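Local coordinates for tetracycline repressor protein class G (PDB 6RX9) that represses the tetracycline resistance gene by binding its operator DNA through a helix-turn-helix region, and binds it less tightly once tetracycline is bound, at residues 4-7 against 8-12; 73-76 against 77-81; 110-113 against 114-118; 117-120 against 121-125. All coordinates share one frame; numbering follows the deposited sequence.

Four short turns of helix illustrate how local side-chain chemistry follows position along a helix. Interactions 1 and 2 are both partly buried helix starts with an aspartate at the N-cap, one in the DNA-binding region and one in the ligand-binding domain, their centres about 34 Å apart. Interactions 3 and 4 share I117 and R118 on helix 110-122: the first is a surface contact rich in polar bonds, the second the helix's partly buried C-terminal end, where aromatic packing joins backbone capping. Both touch the second subunit. Interaction 2 meets both of them, interaction 3 through F78 packing on Q116 and interaction 4 through W75 with E123 and F125.

Interaction 1. Residues 4-7 against 8-12; sequences LDKG and TVIAA
D5 and T8 meet at the first turn of helix 6-20, their side chains crossing at about a right angle. D5 is the N-cap residue, and one carboxylate oxygen, OD1, accepts the T8 hydroxyl (OG1 2.7 Å away) and also, as the capping bond, the T8 backbone N at 3.0 Å. The two donors arrive differently: the amide lies nearly in line with the C-O bond of the acid, whereas the hydroxyl comes from above the carboxylate plane, 35° out of it. D5 is placed for this by a chi1 of 64°, which sets CG between its own N and carbonyl carbon and so folds the acid back over the helix start. T8 answers with OG1 beside its backbone N (chi1 -52°), the side from which D5 approaches. A water completes the ring, donating to T8 OG1 and accepting from D5 N, 3.1 Å from that nitrogen.

Next to this cap the contact turns apolar. L4 swings its branch against one methyl of V9: CG lies 3.7 Å from V9 CG2, and both L4 methyls flank the same carbon at 3.9 Å. That V9 methyl also rests against D5 O, which accepts V9 N at 3.2 Å. Beyond the segments, V9 packs on H44, F45 and L30, while L4 O accepts a hydrogen bond from H44, tying the cap to the rest of the DNA-binding region.

With two donors and a helix N-terminus before it, D5 OD1 sits where negative charge is probably stabilised, which would favour the ionised acid.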
loop_
_atom_site.group_PDB
_atom_site.type_symbol
_atom_site.label_atom_id
_atom_site.label_comp_id
_atom_site.label_asym_id
_atom_site.label_seq_id
_atom_site.Cartn_x
_atom_site.Cartn_y
_atom_site.Cartn_z
ATOM N N LEU A 4 -19.532 26.207 -15.744
ATOM C CA LEU A 4 -19.026 25.223 -14.749
ATOM C C LEU A 4 -17.764 24.557 -15.309
ATOM O O LEU A 4 -17.880 23.866 -16.338
ATOM C CB LEU A 4 -20.122 24.188 -14.473
ATOM C CG LEU A 4 -19.780 23.116 -13.439
ATOM C CD1 LEU A 4 -19.764 23.703 -12.038
ATOM C CD2 LEU A 4 -20.757 21.952 -13.520
ATOM N N ASP A 5 -16.611 24.755 -14.662
ATOM C CA ASP A 5 -15.309 24.195 -15.117
ATOM C C ASP A 5 -14.838 23.112 -14.136
ATOM O O ASP A 5 -15.343 23.065 -12.992
ATOM C CB ASP A 5 -14.267 25.293 -15.359
ATOM C CG ASP A 5 -13.846 26.093 -14.138
ATOM O OD1 ASP A 5 -14.006 25.590 -13.008
ATOM O OD2 ASP A 5 -13.342 27.217 -14.336
ATOM N N LYS A 6 -13.906 22.271 -14.589
ATOM C CA LYS A 6 -13.417 21.067 -13.862
ATOM C C LYS A 6 -12.873 21.471 -12.485
ATOM O O LYS A 6 -13.113 20.724 -11.510
ATOM C CB LYS A 6 -12.350 20.357 -14.699
ATOM C CG LYS A 6 -11.905 19.001 -14.171
ATOM C CD LYS A 6 -11.082 18.227 -15.172
ATOM C CE LYS A 6 -10.784 16.811 -14.732
ATOM N NZ LYS A 6 -10.041 16.060 -15.771
ATOM N N GLY A 7 -12.163 22.600 -12.406
ATOM C CA GLY A 7 -11.593 23.125 -11.148
ATOM C C GLY A 7 -12.666 23.346 -10.094
ATOM O O GLY A 7 -12.458 22.930 -8.941
ATOM N N THR A 8 -13.788 23.960 -10.477
ATOM C CA THR A 8 -14.932 24.258 -9.575
ATOM C C THR A 8 -15.588 22.943 -9.132
ATOM O O THR A 8 -15.938 22.837 -7.941
ATOM C CB THR A 8 -15.941 25.196 -10.249
ATOM O OG1 THR A 8 -15.232 26.332 -10.744
ATOM C CG2 THR A 8 -17.036 25.646 -9.306
ATOM N N VAL A 9 -15.726 21.982 -10.051
ATOM C CA VAL A 9 -16.358 20.648 -9.805
ATOM C C VAL A 9 -15.529 19.877 -8.766
ATOM O O VAL A 9 -16.119 19.359 -7.797
ATOM C CB VAL A 9 -16.507 19.845 -11.113
ATOM C CG1 VAL A 9 -16.980 18.421 -10.856
ATOM C CG2 VAL A 9 -17.439 20.536 -12.099
ATOM N N ILE A 10 -14.213 19.787 -8.961
ATOM C CA ILE A 10 -13.328 18.936 -8.108
ATOM C C ILE A 10 -13.162 19.581 -6.728
ATOM O O ILE A 10 -13.059 18.823 -5.739
ATOM C CB ILE A 10 -11.983 18.645 -8.803
ATOM C CG1 ILE A 10 -12.180 17.732 -10.015
ATOM C CG2 ILE A 10 -10.971 18.063 -7.821
ATOM C CD1 ILE A 10 -12.689 16.346 -9.675
ATOM N N ALA A 11 -13.136 20.914 -6.649
ATOM C CA ALA A 11 -13.096 21.664 -5.371
ATOM C C ALA A 11 -14.267 21.217 -4.485
ATOM O O ALA A 11 -14.038 20.941 -3.292
ATOM C CB ALA A 11 -13.124 23.149 -5.627
ATOM N N ALA A 12 -15.471 21.122 -5.060
ATOM C CA ALA A 12 -16.709 20.682 -4.372
ATOM C C ALA A 12 -16.622 19.192 -4.021
ATOM O O ALA A 12 -17.076 18.816 -2.921
ATOM C CB ALA A 12 -17.908 20.973 -5.241
HETATM O O HOH W 1 -16.969 27.262 -12.805
#

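Interaction 2. Residues 73-76 against 77-81; sequences EDWR and VFLKE
D74 O is the polar atom gripped here, taking F78 N at 3.2 Å in its carbonyl plane and, more weakly, V77 N. The D74 side chain curls over the same turn. OD1 accepts weakly from V77 N at 3.4 Å and touches V77 CG2 at 3.2 Å. Its other oxygen, OD2, takes a weak bond from R76 N and a salt bridge from R76 NH2 at 2.8 Å. CG stands between the backbone N and the carbonyl carbon (chi1 81°), which turns both oxygens to the amides of the first turn.

R76 runs back over W75: its CG sits 3.5 Å above the indole plane, over the ring's centre, and the guanidinium has W75 NE1 beyond one face. At the indole's edge, in plane, lies L79 CD1, 3.7 Å from CE3. E73 meets F78 instead; OE2 lies 3.6 Å from both F78 CB and CD1, at the edge of the phenyl ring, while accepting a hydrogen bond from E70 N.

The surroundings extend the network, with R76 bridging to E200 and K80 to D193 on helix 185-202. F78 itself lies close to N82, a probable tetracycline-binding residue. The arrangement is that of an aspartate N-cap opening a helix, here helix 75-91 of the ligand-binding domain of a TetR repressor.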
loop_
_atom_site.group_PDB
_atom_site.type_symbol
_atom_site.label_atom_id
_atom_site.label_comp_id
_atom_site.label_asym_id
_atom_site.label_seq_id
_atom_site.Cartn_x
_atom_site.Cartn_y
_atom_site.Cartn_z
ATOM N N GLU A 73 21.248 20.428 -1.767
ATOM C CA GLU A 73 20.563 19.389 -0.946
ATOM C C GLU A 73 21.054 18.015 -1.422
ATOM O O GLU A 73 21.126 17.805 -2.647
ATOM C CB GLU A 73 19.039 19.559 -1.009
ATOM C CG GLU A 73 18.304 18.497 -1.815
ATOM C CD GLU A 73 16.785 18.557 -1.738
ATOM O OE1 GLU A 73 16.253 18.926 -0.671
ATOM O OE2 GLU A 73 16.131 18.233 -2.748
ATOM N N ASP A 74 21.405 17.127 -0.488
ATOM C CA ASP A 74 21.923 15.767 -0.798
ATOM C C ASP A 74 20.731 14.829 -1.030
ATOM O O ASP A 74 19.592 15.219 -0.700
ATOM C CB ASP A 74 22.858 15.255 0.302
ATOM C CG ASP A 74 22.130 14.685 1.506
ATOM O OD1 ASP A 74 21.224 15.371 2.015
ATOM O OD2 ASP A 74 22.458 13.550 1.906
ATOM N N TRP A 75 21.001 13.644 -1.580
ATOM C CA TRP A 75 19.983 12.640 -1.990
ATOM C C TRP A 75 19.136 12.196 -0.787
ATOM O O TRP A 75 17.954 11.870 -1.001
ATOM C CB TRP A 75 20.645 11.447 -2.694
ATOM C CG TRP A 75 21.561 10.626 -1.837
ATOM C CD1 TRP A 75 22.900 10.809 -1.641
ATOM C CD2 TRP A 75 21.204 9.460 -1.078
ATOM N NE1 TRP A 75 23.397 9.845 -0.806
ATOM C CE2 TRP A 75 22.379 9.001 -0.445
ATOM C CE3 TRP A 75 20.008 8.761 -0.871
ATOM C CZ2 TRP A 75 22.385 7.878 0.380
ATOM C CZ3 TRP A 75 20.017 7.653 -0.055
ATOM C CH2 TRP A 75 21.189 7.220 0.561
ATOM N N ARG A 76 19.705 12.186 0.422
ATOM C CA ARG A 76 19.019 11.700 1.654
ATOM C C ARG A 76 17.874 12.655 2.015
ATOM O O ARG A 76 16.761 12.166 2.296
ATOM C CB ARG A 76 20.006 11.570 2.816
ATOM C CG ARG A 76 21.124 10.569 2.570
ATOM C CD ARG A 76 22.040 10.438 3.774
ATOM N NE ARG A 76 23.396 10.062 3.395
ATOM C CZ ARG A 76 24.440 10.887 3.304
ATOM N NH1 ARG A 76 25.620 10.406 2.949
ATOM N NH2 ARG A 76 24.319 12.178 3.566
ATOM N N VAL A 77 18.134 13.963 2.000
ATOM C CA VAL A 77 17.125 15.015 2.323
ATOM C C VAL A 77 16.048 15.016 1.228
ATOM O O VAL A 77 14.861 15.120 1.585
ATOM C CB VAL A 77 17.781 16.398 2.498
ATOM C CG1 VAL A 77 16.746 17.507 2.609
ATOM C CG2 VAL A 77 18.714 16.417 3.702
ATOM N N PHE A 78 16.446 14.877 -0.043
ATOM C CA PHE A 78 15.526 14.847 -1.212
ATOM C C PHE A 78 14.511 13.706 -1.056
ATOM O O PHE A 78 13.301 13.971 -1.180
ATOM C CB PHE A 78 16.282 14.686 -2.532
ATOM C CG PHE A 78 15.372 14.421 -3.705
ATOM C CD1 PHE A 78 14.461 15.380 -4.118
ATOM C CD2 PHE A 78 15.399 13.205 -4.371
ATOM C CE1 PHE A 78 13.606 15.136 -5.182
ATOM C CE2 PHE A 78 14.540 12.960 -5.432
ATOM C CZ PHE A 78 13.648 13.926 -5.837
ATOM N N LEU A 79 14.988 12.481 -0.804
ATOM C CA LEU A 79 14.123 11.271 -0.703
ATOM C C LEU A 79 13.194 11.394 0.510
ATOM O O LEU A 79 12.006 11.039 0.368
ATOM C CB LEU A 79 14.985 10.007 -0.617
ATOM C CG LEU A 79 15.688 9.596 -1.911
ATOM C CD1 LEU A 79 16.441 8.290 -1.723
ATOM C CD2 LEU A 79 14.702 9.483 -3.066
ATOM N N LYS A 80 13.700 11.884 1.648
ATOM C CA LYS A 80 12.904 12.023 2.899
ATOM C C LYS A 80 11.806 13.071 2.691
ATOM O O LYS A 80 10.637 12.753 2.969
ATOM C CB LYS A 80 13.777 12.389 4.104
ATOM C CG LYS A 80 12.991 12.638 5.387
ATOM C CD LYS A 80 13.735 12.313 6.663
ATOM C CE LYS A 80 12.820 12.279 7.869
ATOM N NZ LYS A 80 13.550 11.906 9.104
ATOM N N GLU A 81 12.162 14.268 2.219
ATOM C CA GLU A 81 11.196 15.386 2.036
ATOM C C GLU A 81 10.150 14.989 0.986
ATOM O O GLU A 81 8.974 15.348 1.174
ATOM C CB GLU A 81 11.920 16.683 1.671
ATOM C CG GLU A 81 12.713 17.275 2.824
ATOM C CD GLU A 81 11.897 17.655 4.051
ATOM O OE1 GLU A 81 12.495 17.786 5.133
ATOM O OE2 GLU A 81 10.665 17.822 3.926
#

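Interaction 3. Residues 110-113 against 114-118; sequences FGTA and ETQIR
Q116 can be followed from its root outward across T112, one helical turn earlier. CB rests 3.5 Å from T112 O, and CG comes closer to that oxygen, at 3.3 Å. CD is drawing clear of it, and NE2 ends 4.0 Å from T112 CG2. The two side chains lie side by side and point the same way. An extended chain beyond CG (chi2 -174°) carries the amide out alongside the threonine, and NE2 then donates to S67 O outside the helix. Q116 also packs on F78, L134 and N82.

T115 OG1 stands beside its backbone N (chi1 -55°), close enough to G111 O to donate at 2.9 Å. T115 N donates to the same oxygen at 3.1 Å, the two donors coming from opposite faces of the carbonyl plane.

E114 OE2 is gripped side-on by R118, NE and NH2 each at 2.9 Å. NE meets the anti lone pair of OE2, NH2 comes nearly along the C-O axis, and the oxygen lies near the guanidinium plane. E114 OE1 turns to S169 of the second subunit, and a water also donates to it; R118 makes a cation-pi contact with F171 of that subunit. The whole is an i to i+4 arrangement along the first turns of helix 110-122, where one face meets the dimer partner and Q116 stands beside N82, a probable tetracycline contact.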
loop_
_atom_site.group_PDB
_atom_site.type_symbol
_atom_site.label_atom_id
_atom_site.label_comp_id
_atom_site.label_asym_id
_atom_site.label_seq_id
_atom_site.Cartn_x
_atom_site.Cartn_y
_atom_site.Cartn_z
ATOM N N PHE A 110 7.583 12.190 -17.445
ATOM C CA PHE A 110 8.856 11.602 -17.941
ATOM C C PHE A 110 10.011 12.581 -17.697
ATOM O O PHE A 110 11.123 12.120 -17.377
ATOM C CB PHE A 110 8.730 11.217 -19.418
ATOM C CG PHE A 110 7.732 10.118 -19.689
ATOM C CD1 PHE A 110 7.982 8.816 -19.279
ATOM C CD2 PHE A 110 6.541 10.384 -20.350
ATOM C CE1 PHE A 110 7.065 7.806 -19.526
ATOM C CE2 PHE A 110 5.625 9.372 -20.595
ATOM C CZ PHE A 110 5.888 8.086 -20.184
ATOM N N GLY A 111 9.754 13.886 -17.844
ATOM C CA GLY A 111 10.715 14.962 -17.535
ATOM C C GLY A 111 11.136 14.931 -16.074
ATOM O O GLY A 111 12.356 14.930 -15.811
ATOM N N THR A 112 10.161 14.894 -15.159
ATOM C CA THR A 112 10.365 14.857 -13.684
ATOM C C THR A 112 11.099 13.568 -13.301
ATOM O O THR A 112 12.049 13.654 -12.498
ATOM C CB THR A 112 9.033 14.990 -12.935
ATOM O OG1 THR A 112 8.467 16.255 -13.279
ATOM C CG2 THR A 112 9.181 14.889 -11.433
ATOM N N ALA A 113 10.672 12.427 -13.851
ATOM C CA ALA A 113 11.273 11.090 -13.626
ATOM C C ALA A 113 12.767 11.132 -13.963
ATOM O O ALA A 113 13.577 10.742 -13.101
ATOM C CB ALA A 113 10.554 10.049 -14.450
ATOM N N GLU A 114 13.113 11.603 -15.167
ATOM C CA GLU A 114 14.510 11.645 -15.677
ATOM C C GLU A 114 15.362 12.545 -14.774
ATOM O O GLU A 114 16.478 12.121 -14.423
ATOM C CB GLU A 114 14.553 12.121 -17.130
ATOM C CG GLU A 114 15.961 12.156 -17.699
ATOM C CD GLU A 114 16.075 11.945 -19.199
ATOM O OE1 GLU A 114 15.053 11.622 -19.836
ATOM O OE2 GLU A 114 17.194 12.099 -19.726
ATOM N N THR A 115 14.853 13.728 -14.411
ATOM C CA THR A 115 15.532 14.691 -13.499
ATOM C C THR A 115 15.854 13.988 -12.171
ATOM O O THR A 115 17.012 14.090 -11.719
ATOM C CB THR A 115 14.690 15.955 -13.269
ATOM O OG1 THR A 115 14.369 16.528 -14.536
ATOM C CG2 THR A 115 15.406 16.985 -12.422
ATOM N N GLN A 116 14.871 13.296 -11.584
ATOM C CA GLN A 116 15.015 12.557 -10.298
ATOM C C GLN A 116 16.086 11.468 -10.446
ATOM O O GLN A 116 16.992 11.412 -9.588
ATOM C CB GLN A 116 13.684 11.940 -9.860
ATOM C CG GLN A 116 12.668 12.955 -9.351
ATOM C CD GLN A 116 11.426 12.295 -8.800
ATOM O OE1 GLN A 116 11.205 11.099 -8.974
ATOM N NE2 GLN A 116 10.600 13.073 -8.118
ATOM N N ILE A 117 15.985 10.642 -11.492
ATOM C CA ILE A 117 16.900 9.486 -11.746
ATOM C C ILE A 117 18.326 10.011 -11.972
ATOM O O ILE A 117 19.256 9.475 -11.338
ATOM C CB ILE A 117 16.398 8.628 -12.927
ATOM C CG1 ILE A 117 15.071 7.936 -12.598
ATOM C CG2 ILE A 117 17.459 7.624 -13.361
ATOM C CD1 ILE A 117 14.313 7.441 -13.807
ATOM N N ARG A 118 18.491 11.017 -12.838
ATOM C CA ARG A 118 19.817 11.598 -13.191
ATOM C C ARG A 118 20.473 12.195 -11.937
ATOM O O ARG A 118 21.705 12.062 -11.805
ATOM C CB ARG A 118 19.683 12.630 -14.316
ATOM C CG ARG A 118 19.566 12.022 -15.708
ATOM C CD ARG A 118 19.807 13.050 -16.794
ATOM N NE ARG A 118 19.546 12.556 -18.142
ATOM C CZ ARG A 118 20.393 11.839 -18.881
ATOM N NH1 ARG A 118 21.580 11.489 -18.411
ATOM N NH2 ARG A 118 20.043 11.465 -20.100
HETATM O O HOH W 2 12.377 12.091 -19.889
#

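Interaction 4. Residues 117-120 against 121-125; sequences IRFL and CAEGF
F119 and E123 lie side by side and point the same way, the acid's CG standing over one face of the phenyl ring. This is a CH-pi contact, CG lying 4.1 Å from the ring centroid and 21° off its normal, displaced toward the rim near CZ. A bend at chi2 (-73°) folds the E123 chain back, and its carboxylate plane ends 21° from that of the ring; OE2 accepts from W75 N, at the start of helix 75-91.

L120 and F125 meet at a slant instead. L120 CB is 3.9 Å from F125 CD1, and L120 CD2 reaches CE1 at 4.1 Å. The ring's edge also lies near L120 O, which takes F125 N at 3.0 Å from above the carbonyl plane. That bond belongs to a Schellman motif ending helix 110-122: F125 N returns to L120 O and G124 N to C121 O, with G124 at positive phi as the C' residue. Before it, E123 N divides weakly between F119 O and L120 O.

I117 and C121 make a lighter pair, I117 CG2 resting 4.2 Å from SG. Once the chain has turned, F125 puts its ring against W75 in an edge-to-face stack and against A133 of helix 127-155, and L120 packs on A130 and L134 of that helix. I117 faces V131 there as well as L172 of the second subunit.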
loop_
_atom_site.group_PDB
_atom_site.type_symbol
_atom_site.label_atom_id
_atom_site.label_comp_id
_atom_site.label_asym_id
_atom_site.label_seq_id
_atom_site.Cartn_x
_atom_site.Cartn_y
_atom_site.Cartn_z
ATOM N N ILE A 117 15.985 10.642 -11.492
ATOM C CA ILE A 117 16.900 9.486 -11.746
ATOM C C ILE A 117 18.326 10.011 -11.972
ATOM O O ILE A 117 19.256 9.475 -11.338
ATOM C CB ILE A 117 16.398 8.628 -12.927
ATOM C CG1 ILE A 117 15.071 7.936 -12.598
ATOM C CG2 ILE A 117 17.459 7.624 -13.361
ATOM C CD1 ILE A 117 14.313 7.441 -13.807
ATOM N N ARG A 118 18.491 11.017 -12.838
ATOM C CA ARG A 118 19.817 11.598 -13.191
ATOM C C ARG A 118 20.473 12.195 -11.937
ATOM O O ARG A 118 21.705 12.062 -11.805
ATOM C CB ARG A 118 19.683 12.630 -14.316
ATOM C CG ARG A 118 19.566 12.022 -15.708
ATOM C CD ARG A 118 19.807 13.050 -16.794
ATOM N NE ARG A 118 19.546 12.556 -18.142
ATOM C CZ ARG A 118 20.393 11.839 -18.881
ATOM N NH1 ARG A 118 21.580 11.489 -18.411
ATOM N NH2 ARG A 118 20.043 11.465 -20.100
ATOM N N PHE A 119 19.687 12.807 -11.044
ATOM C CA PHE A 119 20.171 13.392 -9.763
ATOM C C PHE A 119 20.713 12.283 -8.850
ATOM O O PHE A 119 21.826 12.444 -8.312
ATOM C CB PHE A 119 19.073 14.186 -9.052
ATOM C CG PHE A 119 19.436 14.612 -7.652
ATOM C CD1 PHE A 119 20.435 15.547 -7.431
ATOM C CD2 PHE A 119 18.782 14.075 -6.553
ATOM C CE1 PHE A 119 20.777 15.934 -6.143
ATOM C CE2 PHE A 119 19.119 14.466 -5.265
ATOM C CZ PHE A 119 20.117 15.393 -5.063
ATOM N N LEU A 120 19.957 11.198 -8.668
ATOM C CA LEU A 120 20.387 10.048 -7.824
ATOM C C LEU A 120 21.667 9.441 -8.412
ATOM O O LEU A 120 22.577 9.108 -7.622
ATOM C CB LEU A 120 19.259 9.014 -7.727
ATOM C CG LEU A 120 18.052 9.429 -6.885
ATOM C CD1 LEU A 120 17.095 8.264 -6.700
ATOM C CD2 LEU A 120 18.482 9.978 -5.530
ATOM N N CYS A 121 21.753 9.333 -9.742
ATOM C CA CYS A 121 22.945 8.812 -10.466
ATOM C C CYS A 121 24.165 9.687 -10.148
ATOM O O CYS A 121 25.241 9.116 -9.875
ATOM C CB CYS A 121 22.704 8.733 -11.969
ATOM S SG CYS A 121 21.590 7.380 -12.431
ATOM N N ALA A 122 23.991 11.012 -10.152
ATOM C CA ALA A 122 25.026 12.006 -9.776
ATOM C C ALA A 122 25.450 11.793 -8.315
ATOM O O ALA A 122 26.618 12.077 -7.997
ATOM C CB ALA A 122 24.512 13.408 -10.005
ATOM N N GLU A 123 24.536 11.300 -7.470
ATOM C CA GLU A 123 24.739 11.112 -6.006
ATOM C C GLU A 123 25.258 9.697 -5.704
ATOM O O GLU A 123 25.363 9.360 -4.506
ATOM C CB GLU A 123 23.436 11.405 -5.255
ATOM C CG GLU A 123 23.122 12.889 -5.137
ATOM C CD GLU A 123 23.996 13.640 -4.143
ATOM O OE1 GLU A 123 25.101 14.061 -4.535
ATOM O OE2 GLU A 123 23.575 13.790 -2.975
ATOM N N GLY A 124 25.570 8.900 -6.733
ATOM C CA GLY A 124 26.293 7.620 -6.595
ATOM C C GLY A 124 25.395 6.396 -6.710
ATOM O O GLY A 124 25.892 5.291 -6.419
ATOM N N PHE A 125 24.129 6.561 -7.110
ATOM C CA PHE A 125 23.215 5.442 -7.469
ATOM C C PHE A 125 23.516 4.991 -8.901
ATOM O O PHE A 125 23.889 5.844 -9.727
ATOM C CB PHE A 125 21.742 5.854 -7.376
ATOM C CG PHE A 125 21.177 5.953 -5.983
ATOM C CD1 PHE A 125 21.448 7.051 -5.181
ATOM C CD2 PHE A 125 20.351 4.958 -5.481
ATOM C CE1 PHE A 125 20.919 7.143 -3.902
ATOM C CE2 PHE A 125 19.821 5.053 -4.203
ATOM C CZ PHE A 125 20.103 6.147 -3.417
#